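Ubiquitin-like-specific protease 2 (Saccharomyces cerevisiae, PDB 5LNB) removes the ubiquitin-like modifier SUMO from proteins as a thiol protease of the C48 family, represented here by the piece that holds its catalytic domain. Local coordinates at residues Lys254-Lys258 against Asn259-Ser263; Tyr282-Glu286 against Asn287-Glu291; Thr36-Asp39 against Phe40-Leu43; Tyr84-Leu87 against Ile88-Pro91. One frame throughout, in Å; residues are numbered along the deposited sequence.

Contact 1. Residues Lys254-Lys258 against Asn259-Ser263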
# COMPACT_ATOMS: atom_id res chain seq x y z
N LYS A 254 1.76 -9.53 18.16
CA LYS A 254 1.73 -10.92 17.72
C LYS A 254 1.07 -11.05 16.36
O LYS A 254 1.60 -11.69 15.45
CB LYS A 254 1.02 -11.78 18.77
CG LYS A 254 1.03 -13.27 18.47
CD LYS A 254 0.57 -14.07 19.69
CE LYS A 254 0.39 -15.55 19.37
NZ LYS A 254 -0.70 -15.79 18.39
N TYR A 255 -0.10 -10.42 16.20
CA TYR A 255 -0.85 -10.54 14.95
C TYR A 255 -0.01 -10.12 13.75
O TYR A 255 -0.05 -10.77 12.71
CB TYR A 255 -2.13 -9.70 15.01
CG TYR A 255 -3.05 -9.98 13.84
CD1 TYR A 255 -3.83 -11.13 13.81
CD2 TYR A 255 -3.13 -9.11 12.76
CE1 TYR A 255 -4.66 -11.41 12.74
CE2 TYR A 255 -3.97 -9.37 11.66
CZ TYR A 255 -4.73 -10.52 11.67
OH TYR A 255 -5.56 -10.80 10.61
N PHE A 256 0.75 -9.02 13.88
CA PHE A 256 1.55 -8.47 12.80
C PHE A 256 3.01 -8.95 12.81
O PHE A 256 3.86 -8.33 12.16
CB PHE A 256 1.52 -6.94 12.84
CG PHE A 256 0.22 -6.34 12.38
CD1 PHE A 256 -0.03 -6.12 11.03
CD2 PHE A 256 -0.77 -6.00 13.30
CE1 PHE A 256 -1.23 -5.57 10.60
CE2 PHE A 256 -1.98 -5.46 12.88
CZ PHE A 256 -2.21 -5.24 11.52
N ASP A 257 3.31 -10.03 13.55
CA ASP A 257 4.64 -10.65 13.53
C ASP A 257 5.75 -9.64 13.84
O ASP A 257 6.75 -9.53 13.12
CB ASP A 257 4.92 -11.34 12.20
CG ASP A 257 3.85 -12.34 11.81
OD1 ASP A 257 3.55 -12.44 10.61
OD2 ASP A 257 3.31 -13.01 12.72
N LYS A 258 5.59 -8.90 14.94
CA LYS A 258 6.60 -7.89 15.25
C LYS A 258 7.99 -8.51 15.41
O LYS A 258 8.99 -7.87 15.07
CB LYS A 258 6.22 -7.12 16.51
CG LYS A 258 7.23 -6.02 16.84
CD LYS A 258 6.82 -5.18 18.04
CE LYS A 258 7.83 -4.05 18.28
NZ LYS A 258 7.45 -3.24 19.48
N ASN A 259 8.07 -9.75 15.90
CA ASN A 259 9.38 -10.36 16.13
C ASN A 259 10.16 -10.58 14.84
O ASN A 259 11.39 -10.69 14.88
CB ASN A 259 9.24 -11.69 16.88
CG ASN A 259 8.50 -12.74 16.06
OD1 ASN A 259 7.57 -12.43 15.33
ND2 ASN A 259 8.92 -13.99 16.20
N GLU A 260 9.49 -10.63 13.69
CA GLU A 260 10.16 -10.77 12.40
C GLU A 260 10.50 -9.43 11.75
O GLU A 260 11.22 -9.42 10.75
CB GLU A 260 9.28 -11.58 11.44
CG GLU A 260 8.95 -12.98 11.94
CD GLU A 260 7.85 -13.64 11.12
OE1 GLU A 260 7.44 -13.06 10.08
OE2 GLU A 260 7.39 -14.73 11.51
N ARG A 261 9.99 -8.32 12.27
CA ARG A 261 10.18 -7.03 11.60
C ARG A 261 11.66 -6.68 11.49
O ARG A 261 12.07 -6.03 10.52
CB ARG A 261 9.42 -5.92 12.34
CG ARG A 261 7.90 -6.04 12.25
CD ARG A 261 7.40 -5.75 10.84
NE ARG A 261 6.01 -6.18 10.64
CZ ARG A 261 4.99 -5.35 10.46
NH1 ARG A 261 5.18 -4.04 10.49
NH2 ARG A 261 3.76 -5.84 10.27
N ASN A 262 12.47 -7.08 12.47
CA ASN A 262 13.89 -6.76 12.45
C ASN A 262 14.58 -7.35 11.22
O ASN A 262 15.54 -6.76 10.71
CB ASN A 262 14.55 -7.26 13.73
CG ASN A 262 16.03 -6.95 13.78
OD1 ASN A 262 16.48 -5.94 13.24
ND2 ASN A 262 16.80 -7.82 14.43
N SER A 263 14.09 -8.48 10.72
CA SER A 263 14.68 -9.14 9.56
C SER A 263 13.91 -8.88 8.28
O SER A 263 14.27 -9.44 7.23
CB SER A 263 14.75 -10.65 9.81
OG SER A 263 15.42 -10.93 11.03
O HOH W 1 6.81 -8.77 10.24
O HOH W 2 11.61 -7.33 15.36

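Contact 2. Residues Tyr282-Glu286 against Asn287-Glu291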
# COMPACT_ATOMS: atom_id res chain seq x y z
N TYR A 282 15.20 -17.05 -17.24
CA TYR A 282 14.32 -16.86 -18.38
C TYR A 282 15.07 -16.22 -19.55
O TYR A 282 14.99 -16.70 -20.68
CB TYR A 282 13.11 -16.01 -17.98
CG TYR A 282 12.37 -15.47 -19.18
CD1 TYR A 282 11.58 -16.30 -19.97
CD2 TYR A 282 12.48 -14.13 -19.54
CE1 TYR A 282 10.91 -15.81 -21.07
CE2 TYR A 282 11.81 -13.63 -20.65
CZ TYR A 282 11.03 -14.47 -21.41
OH TYR A 282 10.36 -13.98 -22.52
N LEU A 283 15.81 -15.14 -19.29
CA LEU A 283 16.50 -14.45 -20.38
C LEU A 283 17.50 -15.36 -21.06
O LEU A 283 17.66 -15.33 -22.29
CB LEU A 283 17.21 -13.19 -19.86
CG LEU A 283 16.34 -12.00 -19.45
CD1 LEU A 283 17.18 -10.86 -18.87
CD2 LEU A 283 15.50 -11.50 -20.61
N LYS A 284 18.20 -16.19 -20.28
CA LYS A 284 19.19 -17.09 -20.88
C LYS A 284 18.52 -18.24 -21.63
O LYS A 284 19.06 -18.71 -22.63
CB LYS A 284 20.12 -17.64 -19.79
CG LYS A 284 21.11 -16.61 -19.26
CD LYS A 284 21.90 -17.15 -18.09
CE LYS A 284 23.20 -16.39 -17.92
NZ LYS A 284 23.92 -16.81 -16.68
N LYS A 285 17.35 -18.69 -21.17
CA LYS A 285 16.61 -19.71 -21.90
C LYS A 285 16.16 -19.19 -23.26
O LYS A 285 16.27 -19.90 -24.27
CB LYS A 285 15.41 -20.17 -21.07
CG LYS A 285 14.67 -21.37 -21.63
CD LYS A 285 13.40 -21.63 -20.83
CE LYS A 285 12.78 -22.97 -21.17
NZ LYS A 285 13.67 -24.10 -20.77
N GLU A 286 15.66 -17.96 -23.32
CA GLU A 286 15.18 -17.36 -24.56
C GLU A 286 16.28 -16.71 -25.38
O GLU A 286 15.98 -16.07 -26.40
CB GLU A 286 14.10 -16.32 -24.24
CG GLU A 286 12.90 -16.91 -23.52
CD GLU A 286 12.26 -18.03 -24.33
OE1 GLU A 286 11.95 -17.80 -25.52
OE2 GLU A 286 12.07 -19.13 -23.77
N ASN A 287 17.55 -16.86 -24.98
CA ASN A 287 18.67 -16.24 -25.67
C ASN A 287 18.49 -14.72 -25.81
O ASN A 287 18.93 -14.11 -26.79
CB ASN A 287 18.91 -16.89 -27.04
CG ASN A 287 19.20 -18.38 -26.92
OD1 ASN A 287 20.25 -18.77 -26.40
ND2 ASN A 287 18.28 -19.21 -27.39
N LEU A 288 17.86 -14.11 -24.81
CA LEU A 288 17.71 -12.66 -24.73
C LEU A 288 18.68 -12.02 -23.74
O LEU A 288 18.72 -10.79 -23.64
CB LEU A 288 16.28 -12.29 -24.31
CG LEU A 288 15.15 -12.74 -25.23
CD1 LEU A 288 13.81 -12.48 -24.56
CD2 LEU A 288 15.23 -12.03 -26.56
N TYR A 289 19.45 -12.82 -23.00
CA TYR A 289 20.30 -12.28 -21.94
C TYR A 289 21.33 -11.31 -22.50
O TYR A 289 21.49 -10.20 -21.99
CB TYR A 289 20.96 -13.43 -21.19
CG TYR A 289 21.92 -13.00 -20.11
CD1 TYR A 289 21.46 -12.48 -18.90
CD2 TYR A 289 23.30 -13.12 -20.29
CE1 TYR A 289 22.33 -12.09 -17.91
CE2 TYR A 289 24.18 -12.74 -19.31
CZ TYR A 289 23.69 -12.22 -18.12
OH TYR A 289 24.56 -11.83 -17.14
N GLU A 290 22.04 -11.70 -23.57
CA GLU A 290 23.08 -10.83 -24.11
C GLU A 290 22.51 -9.50 -24.61
O GLU A 290 23.08 -8.44 -24.35
CB GLU A 290 23.84 -11.55 -25.23
CG GLU A 290 24.76 -12.65 -24.73
CD GLU A 290 25.81 -12.15 -23.74
OE1 GLU A 290 26.21 -10.97 -23.85
OE2 GLU A 290 26.22 -12.92 -22.84
N GLU A 291 21.38 -9.54 -25.33
CA GLU A 291 20.76 -8.30 -25.79
C GLU A 291 20.45 -7.37 -24.62
O GLU A 291 20.71 -6.16 -24.69
CB GLU A 291 19.49 -8.61 -26.59
CG GLU A 291 18.61 -7.39 -26.86
CD GLU A 291 17.32 -7.71 -27.65
OE1 GLU A 291 16.78 -8.83 -27.52
OE2 GLU A 291 16.87 -6.84 -28.41

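Contact 3. Residues Thr36-Asp39 against Phe40-Leu43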
# COMPACT_ATOMS: atom_id res chain seq x y z
N THR A 36 15.60 -1.59 -10.65
CA THR A 36 17.02 -1.44 -10.94
C THR A 36 17.84 -1.60 -9.66
O THR A 36 17.31 -1.66 -8.55
CB THR A 36 17.32 -0.07 -11.57
OG1 THR A 36 17.13 0.96 -10.59
CG2 THR A 36 16.43 0.19 -12.79
N ASN A 37 19.17 -1.67 -9.84
CA ASN A 37 20.05 -1.74 -8.68
C ASN A 37 19.91 -0.51 -7.81
O ASN A 37 19.94 -0.60 -6.58
CB ASN A 37 21.50 -1.92 -9.12
CG ASN A 37 22.46 -2.03 -7.95
OD1 ASN A 37 22.41 -3.00 -7.20
ND2 ASN A 37 23.32 -1.03 -7.77
N GLN A 38 19.73 0.66 -8.43
CA GLN A 38 19.51 1.89 -7.67
C GLN A 38 18.31 1.75 -6.72
O GLN A 38 18.32 2.34 -5.64
CB GLN A 38 19.32 3.06 -8.63
CG GLN A 38 19.84 4.40 -8.13
CD GLN A 38 21.36 4.43 -7.92
OE1 GLN A 38 21.87 5.25 -7.16
NE2 GLN A 38 22.08 3.54 -8.61
N ASP A 39 17.29 0.99 -7.12
CA ASP A 39 16.14 0.76 -6.24
C ASP A 39 16.44 -0.33 -5.21
O ASP A 39 16.15 -0.18 -4.02
CB ASP A 39 14.90 0.35 -7.07
CG ASP A 39 14.60 1.33 -8.19
OD1 ASP A 39 14.66 2.55 -7.96
OD2 ASP A 39 14.30 0.87 -9.32
N PHE A 40 17.00 -1.44 -5.68
CA PHE A 40 17.28 -2.59 -4.83
C PHE A 40 18.20 -2.23 -3.66
O PHE A 40 18.07 -2.80 -2.57
CB PHE A 40 17.89 -3.69 -5.72
CG PHE A 40 18.38 -4.90 -4.97
CD1 PHE A 40 17.50 -5.89 -4.56
CD2 PHE A 40 19.73 -5.07 -4.72
CE1 PHE A 40 17.95 -7.01 -3.89
CE2 PHE A 40 20.19 -6.19 -4.06
CZ PHE A 40 19.30 -7.16 -3.64
N LYS A 41 19.11 -1.28 -3.85
CA LYS A 41 20.13 -1.04 -2.84
C LYS A 41 19.58 -0.36 -1.59
O LYS A 41 20.26 -0.36 -0.55
CB LYS A 41 21.27 -0.20 -3.42
CG LYS A 41 20.97 1.29 -3.45
CD LYS A 41 22.00 2.02 -4.27
CE LYS A 41 21.72 3.51 -4.30
NZ LYS A 41 22.69 4.22 -5.18
N CYS A 42 18.38 0.22 -1.65
CA CYS A 42 17.81 0.83 -0.46
C CYS A 42 17.42 -0.21 0.59
O CYS A 42 17.22 0.15 1.75
CB CYS A 42 16.61 1.70 -0.81
SG CYS A 42 15.11 0.80 -1.24
N LEU A 43 17.32 -1.48 0.21
CA LEU A 43 17.03 -2.57 1.13
C LEU A 43 18.27 -3.04 1.90
O LEU A 43 18.27 -4.14 2.47
CB LEU A 43 16.39 -3.75 0.38
CG LEU A 43 15.03 -3.46 -0.29
CD1 LEU A 43 14.60 -4.60 -1.21
CD2 LEU A 43 13.95 -3.18 0.75

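Contact 4. Residues Tyr84-Leu87 against Ile88-Pro91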
# COMPACT_ATOMS: atom_id res chain seq x y z
N TYR A 84 -1.18 10.13 -3.87
CA TYR A 84 -1.38 11.09 -2.80
C TYR A 84 -0.54 12.34 -3.02
O TYR A 84 -1.02 13.46 -2.85
CB TYR A 84 -1.06 10.47 -1.44
CG TYR A 84 -1.29 11.41 -0.28
CD1 TYR A 84 -0.27 12.23 0.19
CD2 TYR A 84 -2.52 11.46 0.36
CE1 TYR A 84 -0.46 13.09 1.26
CE2 TYR A 84 -2.73 12.31 1.43
CZ TYR A 84 -1.71 13.12 1.87
OH TYR A 84 -1.91 13.98 2.93
N THR A 85 0.71 12.15 -3.42
CA THR A 85 1.57 13.30 -3.70
C THR A 85 0.96 14.20 -4.77
O THR A 85 1.01 15.43 -4.66
CB THR A 85 2.95 12.81 -4.12
OG1 THR A 85 3.50 12.02 -3.05
CG2 THR A 85 3.88 13.98 -4.45
N LYS A 86 0.39 13.61 -5.82
CA LYS A 86 -0.27 14.42 -6.83
C LYS A 86 -1.49 15.11 -6.24
O LYS A 86 -1.71 16.30 -6.46
CB LYS A 86 -0.67 13.55 -8.02
CG LYS A 86 -1.23 14.32 -9.22
CD LYS A 86 -0.15 15.15 -9.90
CE LYS A 86 -0.66 15.76 -11.20
NZ LYS A 86 0.15 16.94 -11.58
N LEU A 87 -2.27 14.37 -5.44
CA LEU A 87 -3.48 14.90 -4.82
C LEU A 87 -3.23 16.25 -4.13
O LEU A 87 -3.98 17.20 -4.34
CB LEU A 87 -4.03 13.88 -3.82
CG LEU A 87 -5.32 14.25 -3.09
CD1 LEU A 87 -6.44 14.51 -4.10
CD2 LEU A 87 -5.69 13.14 -2.12
N ILE A 88 -2.18 16.33 -3.31
CA ILE A 88 -1.90 17.51 -2.50
C ILE A 88 -0.90 18.45 -3.17
O ILE A 88 -0.42 19.40 -2.53
CB ILE A 88 -1.38 17.12 -1.10
CG1 ILE A 88 0.00 16.47 -1.22
CG2 ILE A 88 -2.35 16.18 -0.41
CD1 ILE A 88 0.82 16.49 0.07
N SER A 89 -0.52 18.18 -4.43
CA SER A 89 0.50 19.01 -5.06
C SER A 89 0.06 20.46 -5.15
O SER A 89 0.90 21.37 -5.03
CB SER A 89 0.83 18.48 -6.46
OG SER A 89 -0.27 18.67 -7.33
N ASN A 90 -1.23 20.70 -5.35
CA ASN A 90 -1.81 22.03 -5.42
C ASN A 90 -3.08 22.03 -4.58
O ASN A 90 -4.14 21.58 -5.05
CB ASN A 90 -2.09 22.41 -6.87
CG ASN A 90 -2.79 23.75 -7.01
OD1 ASN A 90 -3.41 24.25 -6.07
ND2 ASN A 90 -2.70 24.33 -8.20
N PRO A 91 -3.02 22.49 -3.33
CA PRO A 91 -4.19 22.39 -2.44
C PRO A 91 -5.31 23.38 -2.75
O PRO A 91 -6.33 23.37 -2.05
CB PRO A 91 -3.59 22.66 -1.05
CG PRO A 91 -2.36 23.45 -1.31
CD PRO A 91 -1.81 22.95 -2.61
O HOH W 3 -0.51 19.60 -10.37

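Contact 1. Residues Lys254-Lys258 against Asn259-Ser263
A Schellman motif closes helix 245-255 where Phe-256 and Asp-257 meet Glu-260 and Arg-261 of the short helical turn that follows. Asp-257 is its C-prime residue, with a positive phi of 54°; its N reaches back to Lys-254 O at 3.0 Å, and Lys-258 N bonds to the carbonyl of the residue before Lys-254. The next turn winds up at once: Glu-260 N bonds to Asp-257 O at 3.0 Å and Arg-261 N to Lys-258 O at 3.0 Å. Arg-261 folds back over the join. A bend at chi2 (-70°) lays its chain alongside Phe-256, pointing the same way, with the guanidinium almost perpendicular to the ring. Arg-261 NH2 gives a weak, strongly bent bond to Phe-256 O at 3.1 Å and passes 3.6 Å from Phe-256 CB, while its NE donates to a water at 2.7 Å that in turn donates to Asp-257 O. The stronger grip on the guanidinium comes from helix 215-228, through Asn-222 and His-218. Asp-257 and Glu-260 run side by side with their carboxylates stacked, OD1 and OE1 being 4.0 Å apart; a salt bridge from Lys-225 to Asp-257 OD1 probably offsets this repulsion. Phe-256 meets the ring of Trp-237, with the two planes nearly parallel. The whole is a Schellman-type helix end leading straight into another turn, with an arginine bridging the two within the catalytic domain.

Contact 2. Residues Tyr282-Glu286 against Asn287-Glu291
Lys-284 and Tyr-289 lie side by side and point the same way, the lysine stretched across one face of the ring. Lys-284 CG starts the contact 3.7 Å from Tyr-289 CB, and the extended chain then carries Lys-284 CE to 4.0 Å from the ring centroid, only 9° off the normal, a CH-pi contact over the middle of the ring. The ammonium goes a little farther, with Lys-284 NZ 5.0 Å from the centroid of the Tyr-289 ring in a cation-pi arrangement. Tyr-289 offers this face because its CG stands anti to the backbone N (chi1 177°), which sends the ring back along helix 264-285. Leu-283 meets the same ring differently: its CB sits at the edge, near the ring plane, and approaches Tyr-289 CB at 4.0 Å. One branch of Leu-283, CD2, turns to Leu-288. These two side chains cross at about a right angle, with Leu-283 CD2 packed 3.9 Å from Leu-288 CB. Leu-288 CG also rests against Glu-286 CB. Pro-21, from the start of the modelled chain, touches both Leu-283 and Tyr-289. The change of chain direction that brings the groups together hinges on Asn-287, whose phi is positive (55°). Leu-288 N bonds to Leu-283 O at 2.8 Å, and Asn-287 N makes a weak bond to Lys-284 O at 3.4 Å. This pair of bonds, with the leucines meeting across it, is the Schellman motif, here joining helix 264-285 to helix 289-294.

Contact 3. Residues Thr36-Asp39 against Phe40-Leu43
Helix 37-40 spans the join between Thr-36-Asp-39 and Phe-40-Leu-43, then tightens into a 3-10 turn. Phe-40 N bonds to Thr-36 O at 2.9 Å and Lys-41 N to Asn-37 O at 2.9 Å, both in the i to i+4 pattern; Cys-42 N instead takes Asp-39 O, three residues back, at 3.3 Å. At the start, Asp-39 folds its carboxylate towards the N-cap. With CG beside its own backbone N (chi1 -53°), Asp-39 OD2 receives the N-H of Thr-36 N on its anti side, tilted out of the carboxylate plane, at 3.1 Å and nearly straight (166°). Asn-37 and Phe-40 cross obliquely on another side of the turn, the amide OD1 4.2 Å from Phe-40 CD2. The Phe-40 ring stacks with Phe-19 and touches Leu-272 of helix 264-285. Gln-38 and Lys-41 run alongside each other, the glutamine bent at chi2 and the lysine extended; OE1 and NZ are modelled 2.4 Å apart, too short to be trusted in detail. Asp-39 OD1 also has a weak bond from Ser-52 at the start of helix 51-67. The bond from the N-cap N-H of Thr-36 to the side chain at N3 is one half of a capping box.

Contact 4. Residues Tyr84-Leu87 against Ile88-Pro91
Tyr-84 and Ile-88 pack together at the C-terminal end of helix 82-87, within the catalytic domain of the Ulp1 family. Apolar contacts come first. The two side chains are set obliquely, and Ile-88 places CG2 over one face of the tyrosine ring, 4.2 Å from its centroid and displaced towards the rim, as a CH-pi contact; its other branch brings CD1 to 3.8 Å from Tyr-84 CE1. Because CG1 takes the place between backbone N and carbonyl carbon (chi1 68°), CG2 is left beside the N and above the ring. Tyr-84 OH is held by the carbonyl of Glu-174, and Pro-177 touches Ile-88, so helix 172-190 meets both residues. Backbone bonds end the helix: Ile-88 N reaches Tyr-84 O at 3.1 Å, in the last i to i+4 bond here, and Ser-89 N shortens the step by bonding to Lys-86 O at 3.0 Å. Side-chain polar bonds add a second donor to that oxygen. Ser-89 OG reaches Lys-86 O at 2.9 Å, in the carbonyl plane and on a lone pair. A water then donates to Ser-89 OG at 3.2 Å and accepts from Lys-86 NZ at 3.0 Å.

In the fold
All four contacts lie at helix ends or starts, and none touches another. Contacts 1 and 2 share the Schellman design but differ in setting: the first ties its arginine and aspartate to helix 215-228, whereas the second, whose centre lies about 33 Å from the centre of the chain, is a surface contact built on cation-pi and leucine packing. Contacts 3 and 4, like contact 1, are partly buried. Contact 3 is the one with an N-cap bond from backbone N-H to side chain; it and contact 2 lie on the same side of the chain's centre, and both involve helix 264-285. Contact 4 sits across that centre from contact 1, joining ring packing against helix 172-190 to a serine-held carbonyl.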